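Local atomic coordinates of fumarate reductase iron-sulfur subunit (Mycolicibacterium smegmatis, PDB entry 7D6V), a protein that probably passes electrons from the flavoprotein subunit of succinate dehydrogenase to quinone at the membrane anchor through its 2Fe-2S, 4Fe-4S and 3Fe-4S clusters. Residues 27-37 against 73-81; 189-200 against 227-236. All coordinates share one frame; numbering follows the deposited sequence.

Contact 1: residues 27-37 against 73-81; sequences VNDGEVVLDII and MCMTRMSTF
Val-33 and Leu-34, in the first turn of helix 33-43, give their backbone N-H groups to the loop 73-81. Val-33 N reaches Thr-76 O at 3.1 Å, within the carbonyl plane, whereas Leu-34 N meets Met-73 O at 3.1 Å from well above the plane of that carbonyl. The loop thus supplies acceptors to amides that the start of a helix cannot pair internally. The N-cap residue Val-32 adds a CA-H...O contact to Thr-76 O. Packing is densest around Met-78. Its CG stands anti to the backbone N (chi1 180°) and the chain then bends, bringing SD to 3.7 Å from Ile-36 CG1 and 3.9 Å from Val-33 CG2; its CG also meets Val-27 CG1. On the cluster side, Leu-34 CD2 rests 3.7 Å from Cys-74 CB, while Cys-74 SG binds an iron of the 2Fe-2S cluster, as does Cys-62 SG. Looser is the margin at Arg-77 and Met-75, both partly exposed, whose side chains set out away from 27-37; Arg-77 NE bonds to Glu-370 O of the neighbouring subunit A, and Met-75 packs on the same residue. In this N-terminal 2Fe-2S ferredoxin domain, a beta-grasp fold, helix 33-43 packs on the loop that brings Cys-74 to the cluster. Val-27, ending strand 17-27, and Ile-36 pack against strand 4-14, Met-78 and Phe-81 against strand 86-87.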
loop_
_atom_site.group_PDB
_atom_site.type_symbol
_atom_site.label_atom_id
_atom_site.label_comp_id
_atom_site.label_asym_id
_atom_site.label_seq_id
_atom_site.Cartn_x
_atom_site.Cartn_y
_atom_site.Cartn_z
ATOM N N VAL B 27 18.000 18.100 -11.716
ATOM C CA VAL B 27 17.006 17.072 -12.009
ATOM C C VAL B 27 17.470 16.275 -13.218
ATOM O O VAL B 27 17.872 16.855 -14.231
ATOM C CB VAL B 27 15.616 17.682 -12.259
ATOM C CG1 VAL B 27 14.619 16.603 -12.642
ATOM C CG2 VAL B 27 15.140 18.421 -11.030
ATOM N N ASN B 28 17.422 14.953 -13.106
ATOM C CA ASN B 28 17.710 14.054 -14.212
ATOM C C ASN B 28 16.420 13.439 -14.746
ATOM O O ASN B 28 15.370 13.471 -14.103
ATOM C CB ASN B 28 18.681 12.952 -13.782
ATOM C CG ASN B 28 20.039 13.489 -13.404
ATOM O OD1 ASN B 28 20.848 13.818 -14.267
ATOM N ND2 ASN B 28 20.303 13.574 -12.107
ATOM N N ASP B 29 16.514 12.874 -15.946
ATOM C CA ASP B 29 15.366 12.220 -16.561
ATOM C C ASP B 29 14.994 10.960 -15.789
ATOM O O ASP B 29 15.856 10.138 -15.469
ATOM C CB ASP B 29 15.671 11.872 -18.014
ATOM C CG ASP B 29 15.647 13.082 -18.923
ATOM O OD1 ASP B 29 14.613 13.780 -18.964
ATOM O OD2 ASP B 29 16.665 13.335 -19.598
ATOM N N GLY B 30 13.707 10.812 -15.490
ATOM C CA GLY B 30 13.211 9.615 -14.844
ATOM C C GLY B 30 13.225 9.621 -13.333
ATOM O O GLY B 30 13.136 8.548 -12.728
ATOM N N GLU B 31 13.325 10.784 -12.700
ATOM C CA GLU B 31 13.399 10.879 -11.250
ATOM C C GLU B 31 12.091 11.413 -10.687
ATOM O O GLU B 31 11.432 12.249 -11.302
ATOM C CB GLU B 31 14.551 11.782 -10.820
ATOM C CG GLU B 31 15.910 11.215 -11.147
ATOM C CD GLU B 31 17.026 12.135 -10.739
ATOM O OE1 GLU B 31 16.729 13.272 -10.322
ATOM O OE2 GLU B 31 18.200 11.724 -10.832
ATOM N N VAL B 32 11.711 10.900 -9.517
ATOM C CA VAL B 32 10.531 11.376 -8.803
ATOM C C VAL B 32 10.899 12.546 -7.901
ATOM O O VAL B 32 12.080 12.854 -7.711
ATOM C CB VAL B 32 9.852 10.255 -7.996
ATOM C CG1 VAL B 32 9.238 9.231 -8.930
ATOM C CG2 VAL B 32 10.825 9.611 -7.038
ATOM N N VAL B 33 9.880 13.221 -7.367
ATOM C CA VAL B 33 10.096 14.350 -6.465
ATOM C C VAL B 33 10.916 13.926 -5.250
ATOM O O VAL B 33 11.783 14.673 -4.778
ATOM C CB VAL B 33 8.741 14.958 -6.051
ATOM C CG1 VAL B 33 8.902 15.870 -4.853
ATOM C CG2 VAL B 33 8.126 15.710 -7.211
ATOM N N LEU B 34 10.656 12.727 -4.724
ATOM C CA LEU B 34 11.365 12.274 -3.531
ATOM C C LEU B 34 12.864 12.147 -3.773
ATOM O O LEU B 34 13.658 12.393 -2.861
ATOM C CB LEU B 34 10.785 10.946 -3.049
ATOM C CG LEU B 34 11.231 10.461 -1.670
ATOM C CD1 LEU B 34 11.080 11.560 -0.634
ATOM C CD2 LEU B 34 10.456 9.227 -1.255
ATOM N N ASP B 35 13.275 11.775 -4.989
ATOM C CA ASP B 35 14.699 11.762 -5.311
ATOM C C ASP B 35 15.294 13.163 -5.242
ATOM O O ASP B 35 16.419 13.347 -4.760
ATOM C CB ASP B 35 14.932 11.160 -6.696
ATOM C CG ASP B 35 14.367 9.765 -6.832
ATOM O OD1 ASP B 35 13.807 9.455 -7.903
ATOM O OD2 ASP B 35 14.479 8.976 -5.869
ATOM N N ILE B 36 14.560 14.162 -5.733
ATOM C CA ILE B 36 15.038 15.538 -5.671
ATOM C C ILE B 36 15.143 15.997 -4.224
ATOM O O ILE B 36 16.081 16.709 -3.848
ATOM C CB ILE B 36 14.117 16.452 -6.497
ATOM C CG1 ILE B 36 13.770 15.791 -7.830
ATOM C CG2 ILE B 36 14.771 17.793 -6.735
ATOM C CD1 ILE B 36 14.957 15.575 -8.732
ATOM N N ILE B 37 14.187 15.590 -3.388
ATOM C CA ILE B 37 14.240 15.926 -1.969
ATOM C C ILE B 37 15.447 15.273 -1.310
ATOM O O ILE B 37 16.124 15.885 -0.476
ATOM C CB ILE B 37 12.923 15.526 -1.278
ATOM C CG1 ILE B 37 11.745 16.257 -1.919
ATOM C CG2 ILE B 37 12.981 15.828 0.204
ATOM C CD1 ILE B 37 11.738 17.745 -1.673
ATOM N N MET B 73 5.257 11.549 -2.729
ATOM C CA MET B 73 6.480 12.103 -3.296
ATOM C C MET B 73 7.244 11.067 -4.109
ATOM O O MET B 73 7.882 11.416 -5.108
ATOM C CB MET B 73 7.361 12.672 -2.187
ATOM C CG MET B 73 6.906 14.029 -1.686
ATOM S SD MET B 73 7.966 14.743 -0.420
ATOM C CE MET B 73 7.442 13.817 1.016
ATOM N N CYS B 74 7.156 9.803 -3.708
ATOM C CA CYS B 74 7.857 8.725 -4.403
ATOM C C CYS B 74 7.169 8.270 -5.693
ATOM O O CYS B 74 7.675 7.393 -6.393
ATOM C CB CYS B 74 8.052 7.529 -3.468
ATOM S SG CYS B 74 6.698 6.332 -3.492
ATOM N N MET B 75 6.021 8.863 -6.006
ATOM C CA MET B 75 5.287 8.504 -7.209
ATOM C C MET B 75 5.043 9.674 -8.151
ATOM O O MET B 75 4.385 9.488 -9.179
ATOM C CB MET B 75 3.943 7.864 -6.839
ATOM C CG MET B 75 4.065 6.531 -6.122
ATOM S SD MET B 75 4.897 5.257 -7.082
ATOM C CE MET B 75 3.688 4.947 -8.362
ATOM N N THR B 76 5.548 10.865 -7.845
ATOM C CA THR B 76 5.321 12.041 -8.677
ATOM C C THR B 76 6.472 12.177 -9.667
ATOM O O THR B 76 7.624 12.352 -9.265
ATOM C CB THR B 76 5.183 13.294 -7.818
ATOM O OG1 THR B 76 4.251 13.040 -6.762
ATOM C CG2 THR B 76 4.679 14.457 -8.649
ATOM N N ARG B 77 6.147 12.130 -10.960
ATOM C CA ARG B 77 7.139 11.824 -11.986
ATOM C C ARG B 77 8.151 12.939 -12.208
ATOM O O ARG B 77 9.210 12.673 -12.786
ATOM C CB ARG B 77 6.433 11.504 -13.301
ATOM C CG ARG B 77 7.076 10.388 -14.093
ATOM C CD ARG B 77 6.236 10.041 -15.306
ATOM N NE ARG B 77 4.933 9.510 -14.924
ATOM C CZ ARG B 77 3.774 10.018 -15.328
ATOM N NH1 ARG B 77 3.756 11.073 -16.130
ATOM N NH2 ARG B 77 2.633 9.472 -14.931
ATOM N N MET B 78 7.829 14.176 -11.837
ATOM C CA MET B 78 8.768 15.297 -11.847
ATOM C C MET B 78 9.077 15.727 -13.280
ATOM O O MET B 78 9.678 16.779 -13.510
ATOM C CB MET B 78 10.043 14.927 -11.078
ATOM C CG MET B 78 11.125 15.981 -11.001
ATOM S SD MET B 78 10.842 17.143 -9.656
ATOM C CE MET B 78 10.914 18.697 -10.533
ATOM N N SER B 79 8.628 14.937 -14.250
ATOM C CA SER B 79 8.523 15.364 -15.635
ATOM C C SER B 79 7.121 15.853 -15.951
ATOM O O SER B 79 6.859 16.287 -17.076
ATOM C CB SER B 79 8.907 14.223 -16.578
ATOM O OG SER B 79 7.950 13.182 -16.532
ATOM N N THR B 80 6.220 15.770 -14.971
ATOM C CA THR B 80 4.923 16.423 -15.056
ATOM C C THR B 80 5.080 17.930 -15.210
ATOM O O THR B 80 4.205 18.596 -15.774
ATOM C CB THR B 80 4.114 16.086 -13.801
ATOM O OG1 THR B 80 3.848 14.679 -13.772
ATOM C CG2 THR B 80 2.795 16.841 -13.763
ATOM N N PHE B 81 6.204 18.471 -14.758
ATOM C CA PHE B 81 6.426 19.902 -14.662
ATOM C C PHE B 81 7.452 20.342 -15.697
ATOM O O PHE B 81 8.366 19.592 -16.045
ATOM C CB PHE B 81 6.920 20.269 -13.264
ATOM C CG PHE B 81 6.179 19.577 -12.164
ATOM C CD1 PHE B 81 4.836 19.817 -11.954
ATOM C CD2 PHE B 81 6.825 18.661 -11.357
ATOM C CE1 PHE B 81 4.156 19.172 -10.947
ATOM C CE2 PHE B 81 6.150 18.012 -10.350
ATOM C CZ PHE B 81 4.814 18.268 -10.144
#

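Contact 2: residues 189-200 against 227-236; sequences DRKEMAQDEFGL and MKERVADRKY. With UQ1 (ubiquinone-1), chain H.
With CG anti to the carbonyl carbon (chi1 -77°) and a chain extended as far as CE, Lys-191 runs between Arg-230 and Arg-234; Arg-234 bends at chi2 (-65°) to bring one face of its guanidinium against that chain. Lys-191 CD sits over the guanidinium centre, 3.8 Å from Arg-234 CZ, and Lys-191 CE touches Arg-230 CB at 3.7 Å. Asp-189 links the two cations: OD1 takes Lys-191 NZ at 3.1 Å, and OD2 approaches the guanidinium edge, 3.5 Å from Arg-234 NH2. Helices 191-196 and 227-235 cross at -105°, their axes 9.3 Å apart, within the C-terminal dicluster domain that carries the 4Fe-4S and 3Fe-4S clusters. Gln-195 lies across Val-231 CG1. Beyond the end of helix 191-196, Leu-200 CD2 packs on Val-231 CG2 and Met-227 CB. Lys-228 NZ bonds to Leu-200 O at 3.2 Å and also to Cys-203 O, tying the helix to the 3Fe-4S loop. On the more exposed flank, Lys-235 NZ forms a weak salt-bridge hydrogen bond with Asp-196 OD1 (3.4 Å) and a longer pair with Glu-192 OE2. Tyr-236 turns its ring edge to ubiquinone-1, CE1 lying 3.6 Å from quinone O1, while Gln-195 comes to the hydroxyl end of Tyr-236, its amide at the ring edge.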
loop_
_atom_site.group_PDB
_atom_site.type_symbol
_atom_site.label_atom_id
_atom_site.label_comp_id
_atom_site.label_asym_id
_atom_site.label_seq_id
_atom_site.Cartn_x
_atom_site.Cartn_y
_atom_site.Cartn_z
ATOM N N ASP B 189 -23.179 -5.384 12.907
ATOM C CA ASP B 189 -23.923 -4.634 11.897
ATOM C C ASP B 189 -23.198 -3.351 11.496
ATOM O O ASP B 189 -22.820 -3.181 10.332
ATOM C CB ASP B 189 -25.329 -4.323 12.417
ATOM C CG ASP B 189 -26.278 -3.901 11.315
ATOM O OD1 ASP B 189 -25.847 -3.830 10.148
ATOM O OD2 ASP B 189 -27.462 -3.650 11.617
ATOM N N ARG B 190 -23.009 -2.432 12.446
ATOM C CA ARG B 190 -22.284 -1.169 12.300
ATOM C C ARG B 190 -23.016 -0.128 11.458
ATOM O O ARG B 190 -22.527 1.006 11.346
ATOM C CB ARG B 190 -20.879 -1.355 11.710
ATOM C CG ARG B 190 -19.958 -2.232 12.529
ATOM C CD ARG B 190 -18.597 -2.329 11.869
ATOM N NE ARG B 190 -17.839 -3.488 12.327
ATOM C CZ ARG B 190 -17.989 -4.716 11.846
ATOM N NH1 ARG B 190 -18.874 -4.952 10.891
ATOM N NH2 ARG B 190 -17.256 -5.709 12.323
ATOM N N LYS B 191 -24.166 -0.459 10.869
ATOM C CA LYS B 191 -24.848 0.483 9.985
ATOM C C LYS B 191 -25.329 1.714 10.743
ATOM O O LYS B 191 -25.147 2.846 10.283
ATOM C CB LYS B 191 -26.015 -0.211 9.284
ATOM C CG LYS B 191 -25.604 -1.117 8.136
ATOM C CD LYS B 191 -26.820 -1.696 7.440
ATOM C CE LYS B 191 -26.432 -2.740 6.413
ATOM N NZ LYS B 191 -25.896 -3.969 7.047
ATOM N N GLU B 192 -25.953 1.514 11.906
ATOM C CA GLU B 192 -26.421 2.648 12.699
ATOM C C GLU B 192 -25.266 3.506 13.193
ATOM O O GLU B 192 -25.348 4.739 13.175
ATOM C CB GLU B 192 -27.258 2.160 13.881
ATOM C CG GLU B 192 -28.543 1.478 13.490
ATOM C CD GLU B 192 -29.495 2.425 12.797
ATOM O OE1 GLU B 192 -29.791 2.203 11.608
ATOM O OE2 GLU B 192 -29.951 3.393 13.442
ATOM N N MET B 193 -24.183 2.874 13.649
ATOM C CA MET B 193 -23.087 3.649 14.211
ATOM C C MET B 193 -22.340 4.424 13.137
ATOM O O MET B 193 -21.824 5.512 13.416
ATOM C CB MET B 193 -22.130 2.749 14.991
ATOM C CG MET B 193 -21.407 1.726 14.159
ATOM S SD MET B 193 -20.374 0.630 15.140
ATOM C CE MET B 193 -21.610 -0.394 15.928
ATOM N N ALA B 194 -22.292 3.898 11.909
ATOM C CA ALA B 194 -21.655 4.625 10.817
ATOM C C ALA B 194 -22.294 5.990 10.605
ATOM O O ALA B 194 -21.612 6.941 10.212
ATOM C CB ALA B 194 -21.721 3.808 9.528
ATOM N N GLN B 195 -23.594 6.104 10.860
ATOM C CA GLN B 195 -24.309 7.366 10.739
ATOM C C GLN B 195 -24.291 8.169 12.033
ATOM O O GLN B 195 -24.156 9.395 11.994
ATOM C CB GLN B 195 -25.755 7.101 10.313
ATOM C CG GLN B 195 -26.602 8.344 10.077
ATOM C CD GLN B 195 -26.076 9.213 8.957
ATOM O OE1 GLN B 195 -25.487 10.264 9.198
ATOM N NE2 GLN B 195 -26.284 8.779 7.725
ATOM N N ASP B 196 -24.404 7.503 13.182
ATOM C CA ASP B 196 -24.633 8.209 14.437
ATOM C C ASP B 196 -23.352 8.655 15.134
ATOM O O ASP B 196 -23.312 9.757 15.689
ATOM C CB ASP B 196 -25.461 7.337 15.380
ATOM C CG ASP B 196 -26.864 7.102 14.867
ATOM O OD1 ASP B 196 -27.462 8.050 14.319
ATOM O OD2 ASP B 196 -27.376 5.972 15.010
ATOM N N GLU B 197 -22.300 7.835 15.137
ATOM C CA GLU B 197 -21.059 8.207 15.806
ATOM C C GLU B 197 -19.915 8.546 14.869
ATOM O O GLU B 197 -19.020 9.295 15.263
ATOM C CB GLU B 197 -20.607 7.100 16.770
ATOM C CG GLU B 197 -21.521 6.905 17.977
ATOM C CD GLU B 197 -22.731 6.047 17.691
ATOM O OE1 GLU B 197 -22.842 5.542 16.562
ATOM O OE2 GLU B 197 -23.577 5.884 18.596
ATOM N N PHE B 198 -19.914 8.031 13.646
ATOM C CA PHE B 198 -18.840 8.307 12.706
ATOM C C PHE B 198 -19.234 9.304 11.626
ATOM O O PHE B 198 -18.418 9.604 10.751
ATOM C CB PHE B 198 -18.350 7.000 12.085
ATOM C CG PHE B 198 -17.956 5.970 13.102
ATOM C CD1 PHE B 198 -16.901 6.202 13.966
ATOM C CD2 PHE B 198 -18.652 4.780 13.211
ATOM C CE1 PHE B 198 -16.541 5.264 14.909
ATOM C CE2 PHE B 198 -18.295 3.839 14.152
ATOM C CZ PHE B 198 -17.238 4.080 15.001
ATOM N N GLY B 199 -20.454 9.832 11.676
ATOM C CA GLY B 199 -20.848 10.962 10.859
ATOM C C GLY B 199 -20.869 10.753 9.360
ATOM O O GLY B 199 -20.363 11.593 8.615
ATOM N N LEU B 200 -21.459 9.649 8.897
ATOM C CA LEU B 200 -21.559 9.422 7.459
ATOM C C LEU B 200 -22.394 10.497 6.774
ATOM O O LEU B 200 -22.214 10.754 5.580
ATOM C CB LEU B 200 -22.143 8.036 7.187
ATOM C CG LEU B 200 -22.210 7.562 5.735
ATOM C CD1 LEU B 200 -20.851 7.654 5.069
ATOM C CD2 LEU B 200 -22.747 6.150 5.669
ATOM N N MET B 227 -22.912 2.464 1.433
ATOM C CA MET B 227 -23.170 2.549 2.864
ATOM C C MET B 227 -24.256 3.568 3.171
ATOM O O MET B 227 -25.049 3.371 4.096
ATOM C CB MET B 227 -21.889 2.884 3.624
ATOM C CG MET B 227 -20.912 1.732 3.695
ATOM S SD MET B 227 -21.492 0.370 4.724
ATOM C CE MET B 227 -21.935 1.225 6.228
ATOM N N LYS B 228 -24.313 4.658 2.408
ATOM C CA LYS B 228 -25.405 5.611 2.575
ATOM C C LYS B 228 -26.742 4.973 2.225
ATOM O O LYS B 228 -27.750 5.221 2.892
ATOM C CB LYS B 228 -25.158 6.852 1.720
ATOM C CG LYS B 228 -24.155 7.816 2.317
ATOM C CD LYS B 228 -23.812 8.925 1.347
ATOM C CE LYS B 228 -22.895 9.955 1.986
ATOM N NZ LYS B 228 -23.640 10.982 2.758
ATOM N N GLU B 229 -26.765 4.141 1.185
ATOM C CA GLU B 229 -27.993 3.438 0.829
ATOM C C GLU B 229 -28.405 2.445 1.910
ATOM O O GLU B 229 -29.596 2.298 2.204
ATOM C CB GLU B 229 -27.818 2.742 -0.517
ATOM C CG GLU B 229 -27.757 3.696 -1.694
ATOM C CD GLU B 229 -29.066 4.431 -1.916
ATOM O OE1 GLU B 229 -30.080 3.773 -2.226
ATOM O OE2 GLU B 229 -29.084 5.670 -1.775
ATOM N N ARG B 230 -27.440 1.751 2.516
ATOM C CA ARG B 230 -27.762 0.840 3.614
ATOM C C ARG B 230 -28.259 1.597 4.844
ATOM O O ARG B 230 -29.195 1.154 5.528
ATOM C CB ARG B 230 -26.541 -0.012 3.947
ATOM C CG ARG B 230 -26.101 -0.876 2.783
ATOM C CD ARG B 230 -24.831 -1.647 3.057
ATOM N NE ARG B 230 -24.487 -2.489 1.916
ATOM C CZ ARG B 230 -23.904 -3.678 2.005
ATOM N NH1 ARG B 230 -23.586 -4.180 3.188
ATOM N NH2 ARG B 230 -23.636 -4.368 0.908
ATOM N N VAL B 231 -27.651 2.745 5.142
ATOM C CA VAL B 231 -28.124 3.572 6.245
ATOM C C VAL B 231 -29.540 4.060 5.970
ATOM O O VAL B 231 -30.371 4.137 6.879
ATOM C CB VAL B 231 -27.153 4.742 6.493
ATOM C CG1 VAL B 231 -27.773 5.765 7.425
ATOM C CG2 VAL B 231 -25.851 4.229 7.070
ATOM N N ALA B 232 -29.837 4.399 4.713
ATOM C CA ALA B 232 -31.194 4.797 4.356
ATOM C C ALA B 232 -32.166 3.635 4.501
ATOM O O ALA B 232 -33.320 3.832 4.893
ATOM C CB ALA B 232 -31.221 5.349 2.935
ATOM N N ASP B 233 -31.723 2.420 4.169
ATOM C CA ASP B 233 -32.508 1.227 4.469
ATOM C C ASP B 233 -32.888 1.191 5.940
ATOM O O ASP B 233 -34.048 0.965 6.296
ATOM C CB ASP B 233 -31.717 -0.034 4.126
ATOM C CG ASP B 233 -31.809 -0.413 2.675
ATOM O OD1 ASP B 233 -32.599 0.202 1.935
ATOM O OD2 ASP B 233 -31.088 -1.350 2.285
ATOM N N ARG B 234 -31.904 1.405 6.809
ATOM C CA ARG B 234 -32.140 1.251 8.241
ATOM C C ARG B 234 -32.922 2.411 8.851
ATOM O O ARG B 234 -33.668 2.203 9.813
ATOM C CB ARG B 234 -30.810 1.087 8.970
ATOM C CG ARG B 234 -30.148 -0.258 8.772
ATOM C CD ARG B 234 -30.984 -1.368 9.373
ATOM N NE ARG B 234 -30.216 -2.599 9.528
ATOM C CZ ARG B 234 -30.024 -3.486 8.559
ATOM N NH1 ARG B 234 -30.548 -3.279 7.358
ATOM N NH2 ARG B 234 -29.312 -4.580 8.789
ATOM N N LYS B 235 -32.777 3.621 8.323
ATOM C CA LYS B 235 -33.224 4.823 9.019
ATOM C C LYS B 235 -34.214 5.675 8.243
ATOM O O LYS B 235 -35.125 6.242 8.847
ATOM C CB LYS B 235 -32.013 5.690 9.386
ATOM C CG LYS B 235 -31.147 5.126 10.489
ATOM C CD LYS B 235 -29.880 5.939 10.654
ATOM C CE LYS B 235 -30.139 7.209 11.433
ATOM N NZ LYS B 235 -30.287 6.945 12.888
ATOM N N TYR B 236 -34.062 5.797 6.926
ATOM C CA TYR B 236 -34.779 6.808 6.157
ATOM C C TYR B 236 -35.694 6.196 5.104
ATOM O O TYR B 236 -35.907 6.785 4.044
ATOM C CB TYR B 236 -33.796 7.774 5.499
ATOM C CG TYR B 236 -32.787 8.361 6.451
ATOM C CD1 TYR B 236 -33.191 9.080 7.565
ATOM C CD2 TYR B 236 -31.428 8.195 6.238
ATOM C CE1 TYR B 236 -32.275 9.614 8.438
ATOM C CE2 TYR B 236 -30.503 8.728 7.108
ATOM C CZ TYR B 236 -30.934 9.437 8.206
ATOM O OH TYR B 236 -30.021 9.973 9.079
HETATM C C1 UQ1 H . -35.125 12.535 9.774
HETATM O O1 UQ1 H . -35.097 11.354 9.734
HETATM C C2 UQ1 H . -34.262 13.290 10.780
HETATM O O2 UQ1 H . -33.434 12.587 11.662
HETATM C CM2 UQ1 H . -33.883 12.574 12.986
HETATM C C3 UQ1 H . -34.302 14.814 10.824
HETATM O O3 UQ1 H . -33.512 15.509 11.746
HETATM C CM3 UQ1 H . -32.216 15.783 11.299
HETATM C C4 UQ1 H . -35.205 15.580 9.865
HETATM O O4 UQ1 H . -35.237 16.762 9.899
HETATM C C5 UQ1 H . -36.067 14.825 8.858
HETATM C CM5 UQ1 H . -36.970 15.589 7.895
HETATM C C6 UQ1 H . -36.028 13.302 8.816
HETATM C C7 UQ1 H . -36.884 12.543 7.808
HETATM C C8 UQ1 H . -36.056 12.360 6.538
HETATM C C9 UQ1 H . -36.153 11.265 5.818
HETATM C C10 UQ1 H . -37.103 10.149 6.244
HETATM C C11 UQ1 H . -35.309 11.116 4.557
#

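The two contacts share no helix or strand and lie on opposite sides of the chain's centre, their centres about 42 Å apart. Contact 1 is buried in the 2Fe-2S domain and joins a helix start to a loop through backbone hydrogen bonds and apolar side chains. Contact 2 is only partly buried: around a small apolar centre, two crossing helices are linked largely by charged side chains. Each also faces a different partner, subunit A beside contact 1 and the membrane anchor with ubiquinone-1 beside contact 2. This placement is consistent with electrons entering near the 2Fe-2S cluster and leaving toward quinone past the 3Fe-4S cluster.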